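Local coordinates for protein YHR177W (Saccharomyces cerevisiae, PDB 4M8B) that binds DNA through its WOPR domain, the part of the longer protein held in this chain, and probably acts as a transcription factor, at residues V22-F27 and R169-L174; N28-C33 and F165-P170. One frame throughout, in Å; residues are numbered along the deposited sequence. Where two conformers were deposited one is given.

Contact 1. Residues V22-F27 and R169-L174; sequences VFQGVF and RPSQKL
Gln24 and Leu174 carry most of this join, in which helix 16-28 of the WOPR domain receives the N-cap turn that starts helix 172-179. Two kinds of interaction can be separated. The polar one centres on the Gln24 amide. Its OE1 accepts from Ser171 N at 3.2 Å, and the bond is nearly straight, with an N-H...O angle of 169°. The donor nevertheless approaches from above the carbonyl plane, 50° out of it. A water donates to Gln24 OE1 at 2.7 Å and also bonds Ser171 OG, bridging the two side chains. The amide's rotation is also constrained at NE2, which bonds Asn28 OD1 one helical turn further on. Ser171 itself is the N-cap, its OG taking a weak bond from Leu174 N at 3.4 Å.

The apolar part belongs to the forked end of Leu174. Leu174 CD2 lies 4.0 Å from Phe23 CB, while Leu174 CD1 reaches Phe27 CE2 at 3.8 Å, the leucine running obliquely to that ring. Leu125 of strand 113-128 also touches Leu174, and Phe127 and Phe140 meet the Phe27 ring, so both helices share the sheet as backing. With chi1 at -172°, Gln24 swings its CG away from its own backbone N to 3.5 Å from Arg169 O, and the bend at chi2 then turns the amide so that Gln24 OE1 meets Ser171 N.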
loop_
_atom_site.group_PDB
_atom_site.type_symbol
_atom_site.label_atom_id
_atom_site.label_comp_id
_atom_site.label_asym_id
_atom_site.label_seq_id
_atom_site.Cartn_x
_atom_site.Cartn_y
_atom_site.Cartn_z
ATOM N N VAL C 22 -10.716 0.006 5.234
ATOM C CA VAL C 22 -10.268 -1.118 4.414
ATOM C C VAL C 22 -10.124 -2.390 5.246
ATOM O O VAL C 22 -10.661 -3.438 4.894
ATOM C CB VAL C 22 -8.931 -0.811 3.715
ATOM C CG1 VAL C 22 -8.466 -2.015 2.904
ATOM C CG2 VAL C 22 -9.066 0.415 2.827
ATOM N N PHE C 23 -9.401 -2.284 6.356
ATOM C CA PHE C 23 -9.215 -3.404 7.268
ATOM C C PHE C 23 -10.547 -3.949 7.781
ATOM O O PHE C 23 -10.770 -5.159 7.770
ATOM C CB PHE C 23 -8.324 -2.989 8.440
ATOM C CG PHE C 23 -6.854 -2.952 8.108
ATOM C CD1 PHE C 23 -6.277 -3.943 7.333
ATOM C CD2 PHE C 23 -6.050 -1.926 8.571
ATOM C CE1 PHE C 23 -4.922 -3.912 7.032
ATOM C CE2 PHE C 23 -4.697 -1.889 8.272
ATOM C CZ PHE C 23 -4.134 -2.882 7.502
ATOM N N GLN C 24 -11.430 -3.056 8.224
ATOM C CA GLN C 24 -12.733 -3.470 8.733
ATOM C C GLN C 24 -13.521 -4.183 7.640
ATOM O O GLN C 24 -14.176 -5.194 7.891
ATOM C CB GLN C 24 -13.525 -2.273 9.266
ATOM C CG GLN C 24 -14.809 -2.649 9.996
ATOM C CD GLN C 24 -14.553 -3.478 11.245
ATOM O OE1 GLN C 24 -13.766 -3.090 12.109
ATOM N NE2 GLN C 24 -15.214 -4.630 11.341
ATOM N N GLY C 25 -13.433 -3.659 6.422
ATOM C CA GLY C 25 -14.084 -4.275 5.280
ATOM C C GLY C 25 -13.557 -5.670 5.010
ATOM O O GLY C 25 -14.285 -6.537 4.523
ATOM N N VAL C 26 -12.285 -5.887 5.328
ATOM C CA VAL C 26 -11.669 -7.198 5.165
ATOM C C VAL C 26 -12.088 -8.143 6.290
ATOM O O VAL C 26 -12.367 -9.317 6.052
ATOM C CB VAL C 26 -10.130 -7.101 5.110
ATOM C CG1 VAL C 26 -9.511 -8.476 5.191
ATOM C CG2 VAL C 26 -9.685 -6.390 3.841
ATOM N N PHE C 27 -12.127 -7.623 7.514
ATOM C CA PHE C 27 -12.558 -8.401 8.672
ATOM C C PHE C 27 -13.999 -8.890 8.510
ATOM O O PHE C 27 -14.333 -10.004 8.906
ATOM C CB PHE C 27 -12.430 -7.579 9.959
ATOM C CG PHE C 27 -11.015 -7.189 10.304
ATOM C CD1 PHE C 27 -9.935 -7.795 9.683
ATOM C CD2 PHE C 27 -10.770 -6.217 11.261
ATOM C CE1 PHE C 27 -8.631 -7.434 10.008
ATOM C CE2 PHE C 27 -9.473 -5.851 11.589
ATOM C CZ PHE C 27 -8.402 -6.461 10.961
ATOM N N ARG C 169 -17.415 1.020 8.987
ATOM C CA ARG C 169 -17.079 1.826 10.155
ATOM C C ARG C 169 -16.271 0.985 11.138
ATOM O O ARG C 169 -16.697 -0.104 11.525
ATOM C CB ARG C 169 -18.358 2.337 10.822
ATOM C CG ARG C 169 -18.135 3.321 11.959
ATOM C CD ARG C 169 -19.321 3.313 12.911
ATOM N NE ARG C 169 -19.565 1.970 13.431
ATOM C CZ ARG C 169 -18.978 1.472 14.513
ATOM N NH1 ARG C 169 -18.117 2.208 15.199
ATOM N NH2 ARG C 169 -19.255 0.237 14.907
ATOM N N PRO C 170 -15.092 1.491 11.535
ATOM C CA PRO C 170 -14.079 0.757 12.307
ATOM C C PRO C 170 -14.464 0.505 13.766
ATOM O O PRO C 170 -14.933 1.422 14.437
ATOM C CB PRO C 170 -12.858 1.691 12.266
ATOM C CG PRO C 170 -13.159 2.712 11.203
ATOM C CD PRO C 170 -14.644 2.851 11.197
ATOM N N SER C 171 -14.250 -0.716 14.250
ATOM C CA SER C 171 -14.416 -1.016 15.668
ATOM C C SER C 171 -13.349 -0.266 16.455
ATOM O O SER C 171 -12.276 0.026 15.925
ATOM C CB SER C 171 -14.288 -2.517 15.926
ATOM O OG SER C 171 -12.951 -2.952 15.753
ATOM N N GLN C 172 -13.638 0.050 17.712
ATOM C CA GLN C 172 -12.700 0.812 18.530
ATOM C C GLN C 172 -11.394 0.051 18.748
ATOM O O GLN C 172 -10.324 0.657 18.838
ATOM C CB GLN C 172 -13.322 1.190 19.876
ATOM C CG GLN C 172 -12.482 2.171 20.684
ATOM C CD GLN C 172 -12.328 3.515 19.995
ATOM O OE1 GLN C 172 -13.259 4.012 19.362
ATOM N NE2 GLN C 172 -11.145 4.109 20.111
ATOM N N LYS C 173 -11.485 -1.274 18.828
ATOM C CA LYS C 173 -10.300 -2.105 19.013
ATOM C C LYS C 173 -9.335 -1.928 17.846
ATOM O O LYS C 173 -8.117 -1.979 18.020
ATOM C CB LYS C 173 -10.680 -3.581 19.179
ATOM C CG LYS C 173 -9.495 -4.484 19.502
ATOM C CD LYS C 173 -9.913 -5.915 19.838
ATOM C CE LYS C 173 -10.328 -6.698 18.601
ATOM N NZ LYS C 173 -10.084 -8.163 18.760
ATOM N N LEU C 174 -9.890 -1.711 16.658
ATOM C CA LEU C 174 -9.090 -1.477 15.463
ATOM C C LEU C 174 -8.450 -0.094 15.513
ATOM O O LEU C 174 -7.266 0.064 15.217
ATOM C CB LEU C 174 -9.954 -1.618 14.206
ATOM C CG LEU C 174 -9.243 -1.507 12.857
ATOM C CD1 LEU C 174 -8.127 -2.529 12.768
ATOM C CD2 LEU C 174 -10.226 -1.686 11.706
HETATM O O HOH W 1 -12.739 -4.708 13.944
#

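Contact 2. Residues N28-C33 and F165-P170; sequences NGNLRC and FHKFRP
Phe168 is the residue on which Asn28, Asn30 and Leu31 converge, and no hydrogen bond crosses between the two loops. Asn30 CB lies obliquely against the ring rim, 3.3 Å from Phe168 CZ, and Asn30 CG sits in the ring plane at the edge, 3.4 Å from Phe168 CE1. The amide of Asn30 is turned 69° from that ring. Further round the rim, Asn28 ND2 stands near the ring plane, 4.1 Å from Phe168 CD1. Leu31 divides its two methyls between aromatic rings, Leu31 CD1 reaching Phe165 CE2 at 3.9 Å and Leu31 CD2 reaching Phe168 CE2 at 4.2 Å. It crosses the Phe165 side chain at about a right angle but Phe168 obliquely.

Outside this shell, Phe168 holds its ring opposite its own carbonyl carbon (chi1 -59°), which carries it toward 28-33. Lys167 CG lies over one face of that ring, offset toward the rim, while Lys167 NZ bonds Phe164 O and makes a cation-pi contact with Phe164. Gln24 NE2 holds Asn28 OD1. The backbone bond from Phe168 N to Phe165 O, 2.8 Å, closes the turn that presents both phenylalanines. On the other loop, Gly29 leaves helical geometry with phi of 105°, turning the chain so that Asn30 and Leu31 follow. The result is loop-to-loop packing of asparagine side chains and Leu31 on two phenylalanines, at the C-terminal end of helix 16-28 in the WOPR domain.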
loop_
_atom_site.group_PDB
_atom_site.type_symbol
_atom_site.label_atom_id
_atom_site.label_comp_id
_atom_site.label_asym_id
_atom_site.label_seq_id
_atom_site.Cartn_x
_atom_site.Cartn_y
_atom_site.Cartn_z
ATOM N N ASN C 28 -14.847 -8.043 7.932
ATOM C CA ASN C 28 -16.246 -8.388 7.693
ATOM C C ASN C 28 -16.413 -9.405 6.561
ATOM O O ASN C 28 -17.361 -10.189 6.557
ATOM C CB ASN C 28 -17.073 -7.128 7.406
ATOM C CG ASN C 28 -17.192 -6.210 8.618
ATOM O OD1 ASN C 28 -16.631 -6.482 9.680
ATOM N ND2 ASN C 28 -17.923 -5.111 8.455
ATOM N N GLY C 29 -15.491 -9.384 5.602
ATOM C CA GLY C 29 -15.516 -10.330 4.501
ATOM C C GLY C 29 -15.979 -9.745 3.180
ATOM O O GLY C 29 -16.031 -10.449 2.171
ATOM N N ASN C 30 -16.322 -8.462 3.183
ATOM C CA ASN C 30 -16.755 -7.784 1.965
ATOM C C ASN C 30 -15.589 -7.567 1.016
ATOM O O ASN C 30 -15.722 -7.717 -0.198
ATOM C CB ASN C 30 -17.391 -6.436 2.302
ATOM C CG ASN C 30 -18.595 -6.571 3.206
ATOM O OD1 ASN C 30 -18.473 -6.951 4.375
ATOM N ND2 ASN C 30 -19.770 -6.245 2.677
ATOM N N LEU C 31 -14.447 -7.203 1.586
ATOM C CA LEU C 31 -13.233 -6.973 0.819
ATOM C C LEU C 31 -12.346 -8.209 0.918
ATOM O O LEU C 31 -11.970 -8.630 2.014
ATOM C CB LEU C 31 -12.498 -5.746 1.355
ATOM C CG LEU C 31 -13.360 -4.488 1.450
ATOM C CD1 LEU C 31 -12.552 -3.306 1.962
ATOM C CD2 LEU C 31 -13.973 -4.183 0.094
ATOM N N ARG C 32 -12.014 -8.794 -0.227
ATOM C CA ARG C 32 -11.297 -10.062 -0.233
ATOM C C ARG C 32 -9.781 -9.897 -0.200
ATOM O O ARG C 32 -9.209 -9.143 -0.990
ATOM C CB ARG C 32 -11.741 -10.920 -1.421
ATOM C CG ARG C 32 -13.193 -11.378 -1.308
ATOM C CD ARG C 32 -13.583 -12.337 -2.417
ATOM N NE ARG C 32 -13.500 -11.711 -3.733
ATOM C CZ ARG C 32 -14.457 -10.955 -4.263
ATOM N NH1 ARG C 32 -15.575 -10.723 -3.587
ATOM N NH2 ARG C 32 -14.292 -10.430 -5.469
ATOM N N CYS C 33 -9.132 -10.591 0.728
ATOM C CA CYS C 33 -7.682 -10.524 0.850
ATOM C C CYS C 33 -6.998 -11.377 -0.216
ATOM O O CYS C 33 -7.642 -12.186 -0.882
ATOM C CB CYS C 33 -7.241 -10.958 2.251
ATOM S SG CYS C 33 -7.884 -12.561 2.785
ATOM N N PHE C 165 -17.587 2.442 1.467
ATOM C CA PHE C 165 -16.871 2.015 2.666
ATOM C C PHE C 165 -17.571 2.414 3.967
ATOM O O PHE C 165 -17.117 2.050 5.051
ATOM C CB PHE C 165 -15.444 2.572 2.653
ATOM C CG PHE C 165 -14.575 1.999 1.566
ATOM C CD1 PHE C 165 -14.655 2.476 0.267
ATOM C CD2 PHE C 165 -13.671 0.987 1.846
ATOM C CE1 PHE C 165 -13.855 1.951 -0.735
ATOM C CE2 PHE C 165 -12.866 0.457 0.848
ATOM C CZ PHE C 165 -12.957 0.939 -0.444
ATOM N N HIS C 166 -18.670 3.157 3.855
ATOM C CA HIS C 166 -19.372 3.676 5.031
ATOM C C HIS C 166 -19.780 2.582 6.013
ATOM O O HIS C 166 -19.669 2.756 7.227
ATOM C CB HIS C 166 -20.594 4.501 4.616
ATOM C CG HIS C 166 -20.258 5.879 4.131
ATOM N ND1 HIS C 166 -21.160 6.672 3.460
ATOM C CD2 HIS C 166 -19.117 6.603 4.230
ATOM C CE1 HIS C 166 -20.592 7.828 3.161
ATOM N NE2 HIS C 166 -19.352 7.811 3.616
ATOM N N LYS C 167 -20.240 1.453 5.481
ATOM C CA LYS C 167 -20.649 0.319 6.303
ATOM C C LYS C 167 -19.459 -0.393 6.941
ATOM O O LYS C 167 -19.632 -1.331 7.718
ATOM C CB LYS C 167 -21.459 -0.673 5.470
ATOM C CG LYS C 167 -20.756 -1.116 4.200
ATOM C CD LYS C 167 -21.565 -2.150 3.439
ATOM C CE LYS C 167 -20.943 -2.430 2.083
ATOM N NZ LYS C 167 -20.888 -1.199 1.245
ATOM N N PHE C 168 -18.252 0.054 6.610
ATOM C CA PHE C 168 -17.039 -0.532 7.171
ATOM C C PHE C 168 -16.506 0.317 8.316
ATOM O O PHE C 168 -15.303 0.338 8.578
ATOM C CB PHE C 168 -15.972 -0.694 6.088
ATOM C CG PHE C 168 -16.407 -1.556 4.940
ATOM C CD1 PHE C 168 -17.109 -2.728 5.167
ATOM C CD2 PHE C 168 -16.131 -1.189 3.635
ATOM C CE1 PHE C 168 -17.521 -3.526 4.110
ATOM C CE2 PHE C 168 -16.538 -1.981 2.574
ATOM C CZ PHE C 168 -17.236 -3.151 2.813
ATOM N N ARG C 169 -17.415 1.020 8.987
ATOM C CA ARG C 169 -17.079 1.826 10.155
ATOM C C ARG C 169 -16.271 0.985 11.138
ATOM O O ARG C 169 -16.697 -0.104 11.525
ATOM C CB ARG C 169 -18.358 2.337 10.822
ATOM C CG ARG C 169 -18.135 3.321 11.959
ATOM C CD ARG C 169 -19.321 3.313 12.911
ATOM N NE ARG C 169 -19.565 1.970 13.431
ATOM C CZ ARG C 169 -18.978 1.472 14.513
ATOM N NH1 ARG C 169 -18.117 2.208 15.199
ATOM N NH2 ARG C 169 -19.255 0.237 14.907
ATOM N N PRO C 170 -15.092 1.491 11.535
ATOM C CA PRO C 170 -14.079 0.757 12.307
ATOM C C PRO C 170 -14.464 0.505 13.766
ATOM O O PRO C 170 -14.933 1.422 14.437
ATOM C CB PRO C 170 -12.858 1.691 12.266
ATOM C CG PRO C 170 -13.159 2.712 11.203
ATOM C CD PRO C 170 -14.644 2.851 11.197
#

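In the fold
From the N terminus, helix 16-28 supplies 22-27 and runs directly into 28-33. The chain then builds most of the antiparallel sheet before returning through 165-170 to helix 172-179. Contact 2 closes the inner loop of 131 intervening residues and contact 1 the outer one of 141, so contact 2 nests inside contact 1, with Arg169 and Pro170 common to both. Their centres lie about 7 Å apart. The backbone joins them where Leu31 N approaches Gly25 O at 3.0 Å, a probable hydrogen bond, while Pro170 packs on Gln17, Ala20 and Leu21. Together they tie the returning C-terminal segment to the early helix, contact 1 lying about 10 Å from the DNA by nearest atoms.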